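Local coordinates for protein 3-oxo-tetronate kinase (Haemophilus influenzae, PDB 1YZY) that catalyses the ATP-dependent phosphorylation of 3-oxo-tetronate to 3-oxo-tetronate 4-phosphate, at residues Thr348-Ala353 and Glu388-Ala393. Numbering follows the deposited sequence.
Sequences TNFITA and EDIFLA
N349 and F391 stand paired on one side of two neighbouring parallel strands, pointing the same way, and the amide of N349 lies alongside the F391 ring. With CG of N349 beside its backbone N (chi1 -53°), ND2 swings across the gap to 3.3 Å from F391 CD2. Amide and ring planes differ by 63°, so this is an oblique approach rather than a stack; the amide's other end, OD1, accepts a weak hydrogen bond from T248 OG1 on the next strand. The same side carries I351 and A393, where the small methyl CB of A393 lies 4.2 Å from I351 CG2, and W382 of strand 380-385 touches both.

The other side belongs to F350, L392 and, at its start, I390. Methyl CG2 of I390, anti to its own backbone N, reaches 3.7 Å from F350 CE2, while CD1 of I390 meets T348 CG2, the two side chains crossing at about a right angle. F350 presents a ring edge to the carbonyl O of F391, and its CB stands 4.5 Å from L392 CG.

Four backbone hydrogen bonds fix the register. The N-H of F350 bonds F391 O, and F350 O accepts from A393 N. F391 N reaches T348 O at 2.8 Å. The set is completed by T352 N to A393 O, bent to 141° at the hydrogen. CA of L392 also approaches F350 O at 3.1 Å. Beyond the last pair, T352 OG1 hydrogen-bonds S358 OG, beside the probable ATP-binding residue T357. This register, with the backbone bonds on to 248-252, sets 349-353 between two parallel neighbours, as in the parallel part of the sheet of the nucleotide-binding C-terminal domain.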
loop_
_atom_site.group_PDB
_atom_site.type_symbol
_atom_site.label_atom_id
_atom_site.label_comp_id
_atom_site.label_asym_id
_atom_site.label_seq_id
_atom_site.Cartn_x
_atom_site.Cartn_y
_atom_site.Cartn_z
ATOM N N THR A 348 -8.683 -9.393 -20.029
ATOM C CA THR A 348 -9.164 -8.938 -18.730
ATOM C C THR A 348 -8.211 -9.060 -17.547
ATOM O O THR A 348 -8.457 -8.463 -16.497
ATOM C CB THR A 348 -10.525 -9.596 -18.364
ATOM O OG1 THR A 348 -10.464 -11.019 -18.547
ATOM C CG2 THR A 348 -11.633 -9.020 -19.216
ATOM N N ASN A 349 -7.110 -9.782 -17.724
ATOM C CA ASN A 349 -6.141 -9.966 -16.647
ATOM C C ASN A 349 -4.761 -9.476 -17.081
ATOM O O ASN A 349 -4.222 -9.929 -18.097
ATOM C CB ASN A 349 -6.034 -11.449 -16.252
ATOM C CG ASN A 349 -7.378 -12.082 -15.919
ATOM O OD1 ASN A 349 -7.606 -13.256 -16.217
ATOM N ND2 ASN A 349 -8.248 -11.337 -15.251
ATOM N N PHE A 350 -4.182 -8.555 -16.313
ATOM C CA PHE A 350 -2.857 -8.020 -16.625
ATOM C C PHE A 350 -1.878 -8.285 -15.484
ATOM O O PHE A 350 -2.130 -7.919 -14.339
ATOM C CB PHE A 350 -2.927 -6.513 -16.873
ATOM C CG PHE A 350 -3.771 -6.126 -18.048
ATOM C CD1 PHE A 350 -3.178 -5.787 -19.262
ATOM C CD2 PHE A 350 -5.155 -6.092 -17.946
ATOM C CE1 PHE A 350 -3.956 -5.420 -20.362
ATOM C CE2 PHE A 350 -5.943 -5.731 -19.032
ATOM C CZ PHE A 350 -5.341 -5.394 -20.245
ATOM N N ILE A 351 -0.759 -8.920 -15.802
ATOM C CA ILE A 351 0.266 -9.221 -14.813
ATOM C C ILE A 351 1.522 -8.443 -15.199
ATOM O O ILE A 351 2.209 -8.794 -16.152
ATOM C CB ILE A 351 0.571 -10.741 -14.781
ATOM C CG1 ILE A 351 -0.715 -11.524 -14.498
ATOM C CG2 ILE A 351 1.625 -11.058 -13.725
ATOM C CD1 ILE A 351 -0.545 -13.009 -14.584
ATOM N N THR A 352 1.794 -7.362 -14.484
ATOM C CA THR A 352 2.962 -6.537 -14.773
ATOM C C THR A 352 4.132 -6.760 -13.813
ATOM O O THR A 352 3.959 -7.262 -12.695
ATOM C CB THR A 352 2.586 -5.040 -14.784
ATOM O OG1 THR A 352 1.988 -4.683 -13.531
ATOM C CG2 THR A 352 1.579 -4.751 -15.903
ATOM N N ALA A 353 5.331 -6.432 -14.282
ATOM C CA ALA A 353 6.539 -6.569 -13.480
ATOM C C ALA A 353 7.360 -5.290 -13.601
ATOM O O ALA A 353 7.685 -4.856 -14.707
ATOM C CB ALA A 353 7.349 -7.759 -13.944
ATOM N N GLU A 388 -14.321 -1.234 -13.932
ATOM C CA GLU A 388 -14.759 -2.371 -14.738
ATOM C C GLU A 388 -14.065 -3.672 -14.349
ATOM O O GLU A 388 -13.009 -3.650 -13.738
ATOM C CB GLU A 388 -14.532 -2.078 -16.228
ATOM C CG GLU A 388 -13.111 -1.649 -16.595
ATOM C CD GLU A 388 -12.984 -1.222 -18.053
ATOM O OE1 GLU A 388 -13.705 -1.774 -18.914
ATOM O OE2 GLU A 388 -12.157 -0.329 -18.337
ATOM N N ASP A 389 -14.642 -4.794 -14.768
ATOM C CA ASP A 389 -14.115 -6.122 -14.467
ATOM C C ASP A 389 -12.749 -6.460 -15.052
ATOM O O ASP A 389 -12.623 -7.400 -15.842
ATOM C CB ASP A 389 -15.118 -7.197 -14.893
ATOM C CG ASP A 389 -16.388 -7.198 -14.049
ATOM O OD1 ASP A 389 -16.414 -6.540 -12.981
ATOM O OD2 ASP A 389 -17.365 -7.868 -14.459
ATOM N N ILE A 390 -11.725 -5.719 -14.647
ATOM C CA ILE A 390 -10.370 -5.957 -15.124
ATOM C C ILE A 390 -9.489 -6.261 -13.917
ATOM O O ILE A 390 -9.499 -5.513 -12.941
ATOM C CB ILE A 390 -9.802 -4.713 -15.869
ATOM C CG1 ILE A 390 -10.695 -4.339 -17.063
ATOM C CG2 ILE A 390 -8.366 -4.967 -16.316
ATOM C CD1 ILE A 390 -10.757 -5.377 -18.173
ATOM N N PHE A 391 -8.723 -7.346 -13.996
ATOM C CA PHE A 391 -7.845 -7.751 -12.907
ATOM C C PHE A 391 -6.388 -7.482 -13.236
ATOM O O PHE A 391 -5.968 -7.615 -14.386
ATOM C CB PHE A 391 -8.051 -9.236 -12.577
ATOM C CG PHE A 391 -9.473 -9.584 -12.188
ATOM C CD1 PHE A 391 -9.868 -9.577 -10.852
ATOM C CD2 PHE A 391 -10.421 -9.891 -13.159
ATOM C CE1 PHE A 391 -11.190 -9.869 -10.488
ATOM C CE2 PHE A 391 -11.743 -10.184 -12.804
ATOM C CZ PHE A 391 -12.124 -10.171 -11.463
ATOM N N LEU A 392 -5.623 -7.076 -12.226
ATOM C CA LEU A 392 -4.200 -6.782 -12.398
ATOM C C LEU A 392 -3.342 -7.270 -11.223
ATOM O O LEU A 392 -3.779 -7.267 -10.074
ATOM C CB LEU A 392 -3.977 -5.275 -12.571
ATOM C CG LEU A 392 -4.918 -4.454 -13.455
ATOM C CD1 LEU A 392 -6.219 -4.132 -12.703
ATOM C CD2 LEU A 392 -4.215 -3.172 -13.863
ATOM N N ALA A 393 -2.130 -7.713 -11.534
ATOM C CA ALA A 393 -1.169 -8.171 -10.539
ATOM C C ALA A 393 0.071 -7.343 -10.833
ATOM O O ALA A 393 0.761 -7.571 -11.828
ATOM C CB ALA A 393 -0.868 -9.657 -10.713
#